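PDB 6LN0: Non-structural protein 3 from Porcine deltacoronavirus, which probably cleaves the viral replicase polyprotein through a papain-like protease domain and carries a macro domain that probably recognises ADP-ribose. Local coordinates for residues Thr332-Thr337 with Val358-Cys363; Ile345-Glu350 with Asp364-Phe369; Ala377-Thr382 with Thr420-Asp425. All coordinates share one frame; numbering follows the deposited sequence.

Interaction 1: residues Thr332-Thr337 with Val358-Cys363. With ZN (zinc ion), chain B.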
loop_
_atom_site.group_PDB
_atom_site.type_symbol
_atom_site.label_atom_id
_atom_site.label_comp_id
_atom_site.label_asym_id
_atom_site.label_seq_id
_atom_site.Cartn_x
_atom_site.Cartn_y
_atom_site.Cartn_z
ATOM N N THR A 332 39.393 18.985 25.554
ATOM C CA THR A 332 40.402 18.167 24.900
ATOM C C THR A 332 41.707 18.182 25.695
ATOM O O THR A 332 41.996 19.113 26.449
ATOM C CB THR A 332 40.639 18.652 23.466
ATOM O OG1 THR A 332 40.991 20.040 23.463
ATOM C CG2 THR A 332 39.384 18.471 22.618
ATOM N N ALA A 333 42.479 17.114 25.553
ATOM C CA ALA A 333 43.812 17.086 26.141
ATOM C C ALA A 333 44.803 17.882 25.304
ATOM O O ALA A 333 45.745 18.467 25.845
ATOM C CB ALA A 333 44.290 15.646 26.298
ATOM N N CYS A 334 44.576 17.972 24.000
ATOM C CA CYS A 334 45.520 18.666 23.134
ATOM C C CYS A 334 45.484 20.180 23.351
ATOM O O CYS A 334 46.537 20.816 23.459
ATOM C CB CYS A 334 45.229 18.332 21.677
ATOM S SG CYS A 334 43.492 18.448 21.293
ATOM N N CYS A 335 44.297 20.794 23.428
ATOM C CA CYS A 335 44.264 22.246 23.562
ATOM C C CYS A 335 43.254 22.766 24.580
ATOM O O CYS A 335 43.017 23.976 24.614
ATOM C CB CYS A 335 43.968 22.887 22.192
ATOM S SG CYS A 335 42.544 22.247 21.291
ATOM N N ASN A 336 42.673 21.912 25.423
ATOM C CA ASN A 336 41.660 22.333 26.408
ATOM C C ASN A 336 40.534 23.163 25.778
ATOM O O ASN A 336 40.144 24.235 26.268
ATOM C CB ASN A 336 42.330 23.064 27.563
ATOM C CG ASN A 336 43.363 22.187 28.234
ATOM O OD1 ASN A 336 44.551 22.241 27.898
ATOM N ND2 ASN A 336 42.910 21.316 29.138
ATOM N N THR A 337 40.013 22.659 24.665
ATOM C CA THR A 337 38.787 23.195 24.091
ATOM C C THR A 337 37.589 22.455 24.682
ATOM O O THR A 337 37.624 21.234 24.842
ATOM C CB THR A 337 38.839 23.072 22.577
ATOM O OG1 THR A 337 39.877 23.935 22.093
ATOM C CG2 THR A 337 37.490 23.472 21.935
ATOM N N VAL A 358 38.378 11.896 20.771
ATOM C CA VAL A 358 37.628 12.642 19.775
ATOM C C VAL A 358 38.611 13.331 18.852
ATOM O O VAL A 358 39.805 13.458 19.145
ATOM C CB VAL A 358 36.661 13.672 20.390
ATOM C CG1 VAL A 358 35.514 12.967 21.076
ATOM C CG2 VAL A 358 37.405 14.637 21.357
ATOM N N TYR A 359 38.086 13.795 17.735
ATOM C CA TYR A 359 38.871 14.521 16.757
ATOM C C TYR A 359 38.854 16.004 17.098
ATOM O O TYR A 359 37.787 16.618 17.180
ATOM C CB TYR A 359 38.326 14.296 15.351
ATOM C CG TYR A 359 39.119 15.034 14.309
ATOM C CD1 TYR A 359 40.405 14.637 13.985
ATOM C CD2 TYR A 359 38.597 16.136 13.677
ATOM C CE1 TYR A 359 41.135 15.307 13.038
ATOM C CE2 TYR A 359 39.320 16.817 12.722
ATOM C CZ TYR A 359 40.590 16.393 12.402
ATOM O OH TYR A 359 41.339 17.067 11.458
ATOM N N CYS A 360 40.034 16.581 17.269
ATOM C CA CYS A 360 40.148 18.019 17.450
ATOM C C CYS A 360 40.412 18.666 16.096
ATOM O O CYS A 360 41.453 18.418 15.478
ATOM C CB CYS A 360 41.276 18.375 18.421
ATOM S SG CYS A 360 41.427 20.186 18.602
ATOM N N MET A 361 39.482 19.502 15.645
ATOM C CA MET A 361 39.669 20.186 14.370
ATOM C C MET A 361 40.785 21.209 14.446
ATOM O O MET A 361 41.512 21.401 13.463
ATOM C CB MET A 361 38.363 20.851 13.914
ATOM C CG MET A 361 37.556 21.481 15.016
ATOM S SD MET A 361 35.763 21.593 14.629
ATOM C CE MET A 361 35.377 19.946 14.036
ATOM N N LYS A 362 40.966 21.838 15.608
ATOM C CA LYS A 362 41.988 22.874 15.739
ATOM C C LYS A 362 43.388 22.316 15.498
ATOM O O LYS A 362 44.134 22.836 14.660
ATOM C CB LYS A 362 41.895 23.531 17.113
ATOM C CG LYS A 362 40.603 24.319 17.324
ATOM C CD LYS A 362 40.526 24.896 18.728
ATOM C CE LYS A 362 39.196 25.585 18.987
ATOM N NZ LYS A 362 39.150 26.170 20.363
ATOM N N CYS A 363 43.759 21.255 16.220
ATOM C CA CYS A 363 45.098 20.675 16.192
ATOM C C CYS A 363 45.241 19.514 15.214
ATOM O O CYS A 363 46.355 19.001 15.042
ATOM C CB CYS A 363 45.492 20.147 17.578
ATOM S SG CYS A 363 45.060 21.140 19.034
HETATM ZN ZN ZN B . 43.156 20.375 20.159
#
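Cys-334 and Cys-335 from the loop 332-337 and Cys-360 and Cys-363 from residues 358-363 meet at a single zinc ion, each SG lying 2.3 Å from the metal. This Cys4 site is consistent with the zinc-binding fingers of coronavirus papain-like proteases. The sulfurs touch one another across the contact, with Cys-335 SG 3.6 Å from Cys-360 SG and Cys-334 SG 3.8 Å from Cys-363 SG, the spacing expected of a tetrahedron.

Hydrogen bonds shape both sides of the site. Thr-332 OG1, set between its own backbone N and carbonyl carbon (chi1 56°), accepts a hydrogen bond from Thr-337 N at 3.0 Å and a weak one from Cys-335 N. A threonine here thus closes the loop that presents the adjacent cysteines. On the other side Cys-363 N donates to Cys-360 SG over 3.5 Å and nearly straight (168°), an N-H...S bond like those of Cys-X-X-Cys zinc knuckles.

Outside the metal site, the extended Lys-362 chain runs past Cys-335 SG and meets Thr-337 tip to tip, NZ donating to OG1 at 2.9 Å. Val-358 CG2 adds a loose apolar touch on Thr-332 CG2.

Four thiolates would leave the zinc centre with net negative charge, which the N-H donor and the nearby ammonium probably temper. With all four positions filled by protein sulfur, the ion is best read as structural.

Interaction 2: residues Ile345-Glu350 with Asp364-Phe369; sequences ISVARE and DVWTPF
Trp-366, on strand 365-371, packs its indole against Val-347 to Arg-349 in the loop that follows strand 338-346, at the zinc-bearing end of the mixed sheet. The tryptophan follows a G1 beta bulge, in which Asp-364 and Val-365 both face Cys-360.

Contacts over the ring dominate. Arg-349 O stands 3.3 Å above the indole plane, offset toward the rim, and Val-347 C and Ala-348 N lie over the same face. A broad flat side chain suits this place because it can meet several peptide groups at once. Its CB bond points toward the other segment, and CG anti to the carbonyl carbon (chi1 -73°) sets the ring against residues 347-349.

Among apolar contacts, Val-347 CG1 is 3.8 Å from Trp-366 CE3, Ala-348 CB is 3.9 Å from Trp-366 CZ2, and Ile-345 CD1 reaches Phe-369 CZ at 3.9 Å. Arg-349 CB makes a van der Waals contact beside Trp-366 NE1.

No hydrogen bond crosses between the segments. Arg-349 NE and Glu-350 OE1 form a long salt bridge of 3.8 Å, the oxygen well out of the guanidinium plane. Thr-367 OG1, which also receives weak bonds from Ala-333 N and Cys-334 N, donates to a lone pair of Pro-368 O at 2.7 Å.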
loop_
_atom_site.group_PDB
_atom_site.type_symbol
_atom_site.label_atom_id
_atom_site.label_comp_id
_atom_site.label_asym_id
_atom_site.label_seq_id
_atom_site.Cartn_x
_atom_site.Cartn_y
_atom_site.Cartn_z
ATOM N N ILE A 345 30.794 7.923 19.928
ATOM C CA ILE A 345 31.973 8.497 19.297
ATOM C C ILE A 345 32.467 7.545 18.229
ATOM O O ILE A 345 32.736 6.371 18.496
ATOM C CB ILE A 345 33.091 8.760 20.309
ATOM C CG1 ILE A 345 32.565 9.423 21.571
ATOM C CG2 ILE A 345 34.170 9.599 19.645
ATOM C CD1 ILE A 345 33.687 9.599 22.618
ATOM N N SER A 346 32.643 8.053 17.043
ATOM C CA SER A 346 33.105 7.255 15.923
ATOM C C SER A 346 34.591 7.575 15.777
ATOM O O SER A 346 34.962 8.579 15.169
ATOM C CB SER A 346 32.273 7.576 14.682
ATOM O OG SER A 346 33.006 7.373 13.493
ATOM N N VAL A 347 35.444 6.753 16.383
ATOM C CA VAL A 347 36.882 7.034 16.423
ATOM C C VAL A 347 37.447 6.423 15.148
ATOM O O VAL A 347 37.757 5.231 15.082
ATOM C CB VAL A 347 37.553 6.485 17.678
ATOM C CG1 VAL A 347 39.005 6.963 17.739
ATOM C CG2 VAL A 347 36.770 6.860 18.928
ATOM N N ALA A 348 37.553 7.246 14.111
ATOM C CA ALA A 348 37.883 6.725 12.792
ATOM C C ALA A 348 39.351 6.319 12.687
ATOM O O ALA A 348 39.711 5.512 11.826
ATOM C CB ALA A 348 37.509 7.769 11.731
ATOM N N ARG A 349 40.201 6.843 13.558
ATOM C CA ARG A 349 41.622 6.554 13.524
ATOM C C ARG A 349 42.158 6.678 14.937
ATOM O O ARG A 349 41.686 7.507 15.720
ATOM C CB ARG A 349 42.373 7.513 12.606
ATOM C CG ARG A 349 43.798 7.130 12.410
ATOM C CD ARG A 349 44.441 8.030 11.409
ATOM N NE ARG A 349 45.871 7.797 11.369
ATOM C CZ ARG A 349 46.738 8.576 10.729
ATOM N NH1 ARG A 349 46.317 9.644 10.058
ATOM N NH2 ARG A 349 48.037 8.282 10.762
ATOM N N GLU A 350 43.156 5.852 15.246
ATOM C CA GLU A 350 43.762 5.800 16.569
ATOM C C GLU A 350 42.816 5.217 17.599
ATOM O O GLU A 350 42.872 5.585 18.772
ATOM C CB GLU A 350 44.254 7.176 17.038
ATOM C CG GLU A 350 45.033 7.966 15.999
ATOM C CD GLU A 350 46.417 7.400 15.755
ATOM O OE1 GLU A 350 47.187 8.014 14.974
ATOM O OE2 GLU A 350 46.739 6.343 16.354
ATOM N N ASP A 364 44.140 19.042 14.636
ATOM C CA ASP A 364 44.148 17.927 13.699
ATOM C C ASP A 364 44.832 16.699 14.291
ATOM O O ASP A 364 45.816 16.194 13.759
ATOM C CB ASP A 364 44.807 18.326 12.378
ATOM C CG ASP A 364 44.695 17.241 11.328
ATOM O OD1 ASP A 364 43.724 16.449 11.411
ATOM O OD2 ASP A 364 45.584 17.173 10.444
ATOM N N VAL A 365 44.276 16.219 15.407
ATOM C CA VAL A 365 44.718 14.991 16.056
ATOM C C VAL A 365 43.516 14.327 16.707
ATOM O O VAL A 365 42.526 14.980 17.049
ATOM C CB VAL A 365 45.799 15.233 17.140
ATOM C CG1 VAL A 365 47.116 15.567 16.510
ATOM C CG2 VAL A 365 45.362 16.353 18.064
ATOM N N TRP A 366 43.625 13.015 16.904
ATOM C CA TRP A 366 42.707 12.251 17.738
ATOM C C TRP A 366 43.221 12.316 19.173
ATOM O O TRP A 366 44.266 11.740 19.491
ATOM C CB TRP A 366 42.594 10.817 17.229
ATOM C CG TRP A 366 41.805 10.784 15.971
ATOM C CD1 TRP A 366 42.294 10.856 14.704
ATOM C CD2 TRP A 366 40.365 10.726 15.848
ATOM N NE1 TRP A 366 41.258 10.834 13.796
ATOM C CE2 TRP A 366 40.065 10.751 14.467
ATOM C CE3 TRP A 366 39.308 10.656 16.769
ATOM C CZ2 TRP A 366 38.736 10.709 13.974
ATOM C CZ3 TRP A 366 37.985 10.616 16.283
ATOM C CH2 TRP A 366 37.716 10.639 14.892
ATOM N N THR A 367 42.480 13.025 20.041
ATOM C CA THR A 367 42.922 13.393 21.375
ATOM C C THR A 367 42.084 12.723 22.453
ATOM O O THR A 367 40.883 12.514 22.264
ATOM C CB THR A 367 42.833 14.903 21.573
ATOM O OG1 THR A 367 43.210 15.215 22.912
ATOM C CG2 THR A 367 41.396 15.390 21.348
ATOM N N PRO A 368 42.679 12.385 23.594
ATOM C CA PRO A 368 41.864 12.065 24.774
ATOM C C PRO A 368 41.207 13.316 25.341
ATOM O O PRO A 368 41.474 14.437 24.881
ATOM C CB PRO A 368 42.883 11.460 25.753
ATOM C CG PRO A 368 44.054 11.095 24.919
ATOM C CD PRO A 368 44.110 12.132 23.840
ATOM N N PHE A 369 40.368 13.151 26.359
ATOM C CA PHE A 369 39.558 14.276 26.803
ATOM C C PHE A 369 39.169 14.095 28.265
ATOM O O PHE A 369 39.183 12.987 28.803
ATOM C CB PHE A 369 38.303 14.431 25.921
ATOM C CG PHE A 369 37.452 13.193 25.847
ATOM C CD1 PHE A 369 36.512 12.912 26.829
ATOM C CD2 PHE A 369 37.561 12.334 24.771
ATOM C CE1 PHE A 369 35.699 11.776 26.749
ATOM C CE2 PHE A 369 36.751 11.195 24.678
ATOM C CZ PHE A 369 35.818 10.920 25.660
#

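Interaction 3: residues Ala377-Thr382 with Thr420-Asp425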
loop_
_atom_site.group_PDB
_atom_site.type_symbol
_atom_site.label_atom_id
_atom_site.label_comp_id
_atom_site.label_asym_id
_atom_site.label_seq_id
_atom_site.Cartn_x
_atom_site.Cartn_y
_atom_site.Cartn_z
ATOM N N ALA A 377 30.551 7.203 27.739
ATOM C CA ALA A 377 30.519 7.335 26.293
ATOM C C ALA A 377 30.828 5.990 25.656
ATOM O O ALA A 377 31.651 5.232 26.176
ATOM C CB ALA A 377 31.516 8.393 25.815
ATOM N N VAL A 378 30.143 5.692 24.546
ATOM C CA VAL A 378 30.439 4.537 23.708
ATOM C C VAL A 378 31.334 4.995 22.576
ATOM O O VAL A 378 31.068 6.022 21.950
ATOM C CB VAL A 378 29.162 3.890 23.143
ATOM C CG1 VAL A 378 29.520 2.896 22.040
ATOM C CG2 VAL A 378 28.376 3.219 24.244
ATOM N N ALA A 379 32.379 4.226 22.289
ATOM C CA ALA A 379 33.278 4.516 21.183
ATOM C C ALA A 379 33.240 3.352 20.215
ATOM O O ALA A 379 33.137 2.197 20.636
ATOM C CB ALA A 379 34.717 4.743 21.670
ATOM N N ILE A 380 33.298 3.647 18.923
ATOM C CA ILE A 380 33.308 2.607 17.908
ATOM C C ILE A 380 34.515 2.820 17.019
ATOM O O ILE A 380 34.903 3.955 16.724
ATOM C CB ILE A 380 32.011 2.530 17.056
ATOM C CG1 ILE A 380 31.628 3.876 16.459
ATOM C CG2 ILE A 380 30.858 1.916 17.852
ATOM C CD1 ILE A 380 30.564 3.734 15.333
ATOM N N GLY A 381 35.104 1.709 16.610
ATOM C CA GLY A 381 36.269 1.680 15.752
ATOM C C GLY A 381 36.667 0.230 15.622
ATOM O O GLY A 381 35.926 -0.655 16.045
ATOM N N THR A 382 37.848 -0.031 15.072
ATOM C CA THR A 382 38.370 -1.394 15.114
ATOM C C THR A 382 39.827 -1.404 15.542
ATOM O O THR A 382 40.654 -0.730 14.925
ATOM C CB THR A 382 38.243 -2.078 13.765
ATOM O OG1 THR A 382 36.914 -1.899 13.296
ATOM C CG2 THR A 382 38.547 -3.571 13.924
ATOM N N THR A 420 33.286 -0.138 22.517
ATOM C CA THR A 420 33.584 -0.164 23.943
ATOM C C THR A 420 32.752 0.900 24.636
ATOM O O THR A 420 32.459 1.955 24.060
ATOM C CB THR A 420 35.074 0.107 24.239
ATOM O OG1 THR A 420 35.479 1.306 23.570
ATOM C CG2 THR A 420 35.957 -1.049 23.768
ATOM N N TYR A 421 32.364 0.620 25.876
ATOM C CA TYR A 421 31.689 1.597 26.721
ATOM C C TYR A 421 32.624 2.042 27.838
ATOM O O TYR A 421 33.188 1.209 28.551
ATOM C CB TYR A 421 30.402 1.035 27.323
ATOM C CG TYR A 421 29.826 1.971 28.344
ATOM C CD1 TYR A 421 29.253 3.181 27.949
ATOM C CD2 TYR A 421 29.896 1.688 29.704
ATOM C CE1 TYR A 421 28.747 4.082 28.875
ATOM C CE2 TYR A 421 29.388 2.581 30.635
ATOM C CZ TYR A 421 28.803 3.778 30.200
ATOM O OH TYR A 421 28.286 4.678 31.093
ATOM N N HIS A 422 32.770 3.351 27.997
ATOM C CA HIS A 422 33.673 3.956 28.968
ATOM C C HIS A 422 32.838 4.750 29.967
ATOM O O HIS A 422 32.366 5.846 29.655
ATOM C CB HIS A 422 34.684 4.853 28.277
ATOM C CG HIS A 422 35.359 4.222 27.094
ATOM N ND1 HIS A 422 36.621 3.660 27.165
ATOM C CD2 HIS A 422 34.968 4.104 25.801
ATOM C CE1 HIS A 422 36.969 3.212 25.971
ATOM N NE2 HIS A 422 35.984 3.471 25.125
ATOM N N ARG A 423 32.638 4.214 31.165
ATOM C CA ARG A 423 32.006 5.008 32.207
ATOM C C ARG A 423 32.965 6.094 32.686
ATOM O O ARG A 423 34.185 5.979 32.558
ATOM C CB ARG A 423 31.595 4.127 33.383
ATOM C CG ARG A 423 32.774 3.648 34.214
ATOM C CD ARG A 423 32.443 3.695 35.700
ATOM N NE ARG A 423 31.062 3.285 35.941
ATOM C CZ ARG A 423 30.711 2.084 36.388
ATOM N NH1 ARG A 423 31.647 1.174 36.648
ATOM N NH2 ARG A 423 29.424 1.793 36.574
ATOM N N PHE A 424 32.400 7.151 33.253
ATOM C CA PHE A 424 33.162 8.313 33.708
ATOM C C PHE A 424 33.261 8.277 35.235
ATOM O O PHE A 424 32.374 8.772 35.933
ATOM C CB PHE A 424 32.502 9.609 33.230
ATOM C CG PHE A 424 32.553 9.804 31.750
ATOM C CD1 PHE A 424 33.484 9.125 30.981
ATOM C CD2 PHE A 424 31.674 10.665 31.121
ATOM C CE1 PHE A 424 33.532 9.305 29.601
ATOM C CE2 PHE A 424 31.713 10.844 29.736
ATOM C CZ PHE A 424 32.643 10.166 28.981
ATOM N N ASP A 425 34.357 7.705 35.745
ATOM C CA ASP A 425 34.622 7.614 37.189
ATOM C C ASP A 425 36.097 7.299 37.456
ATOM O O ASP A 425 36.458 6.162 37.779
ATOM C CB ASP A 425 33.740 6.544 37.846
ATOM C CG ASP A 425 32.324 7.045 38.151
ATOM O OD1 ASP A 425 32.176 8.097 38.817
ATOM O OD2 ASP A 425 31.352 6.392 37.710
#
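Ala-377 and Ala-379 pair with His-422 and Thr-420 as hydrogen-bonded residues of two antiparallel strands, part of the large mixed sheet that also carries the zinc-bearing end of the protease domain. The strand axes are 4.7 Å apart and their directions differ by 150°, the usual twist of neighbouring strands. Two bonds join each pair: His-422 N reaches Ala-377 O at 2.8 Å, and Ala-379 N reaches Thr-420 O at 2.9 Å, each matched by its return bond. Between them sits the non-hydrogen-bonded pair of Val-378 and Tyr-421, where Val-378 CA makes a C-H...O contact with Thr-420 O.

Side chains divide over the two faces. Val-378 and Tyr-421 share one; their chains cross at about a right angle, and Val-378 CG2 touches the edge of the phenol ring at CD1, 3.8 Å away. The other face holds the alanines, whose small methyls leave room for larger neighbours. Ala-377 CB meets Phe-424 CZ at 3.8 Å, and the His-422 ring turns its edge to the first strand, CD2 lying 3.5 Å from Ala-377 O, in the plane of the imidazole.

Further residues pack behind these groups. Ile-317 and Val-321 of helix 313-322 pack on Val-378, giving a branched aliphatic residue an apolar bed, while Phe-424 meets Phe-328 edge-to-face, Tyr-421 touches Thr-272 and His-422 touches Pro-356. Thr-420 OG1 is hydrogen-bonded to Tyr-351 OH; the same oxygen takes a weak, strongly bent bond from His-422 NE2, at 2.7 Å with an N-H...O angle of 119°.

The three contacts follow one another along a single mixed sheet, from the zinc site inward. Interactions 1 and 2 have centres about 9 Å apart and lie on neighbouring strands, 358-360 and 365-371: Val-358 O lies 2.9 Å from Thr-367 N, a probable hydrogen bond, and the Trp-366 ring also meets Tyr-359. The side chain of Phe-369 is still about 10 Å from the zinc. Interactions 2 and 3, with centres about 12 Å apart, join where strands 338-346 and 376-383 run parallel, Ile-345 N being 2.8 Å from Val-378 O. Interactions 1 and 3 do not touch, their nearest atoms about 8 Å apart, so interaction 2 bridges the metal-bound end and the inner strand pair.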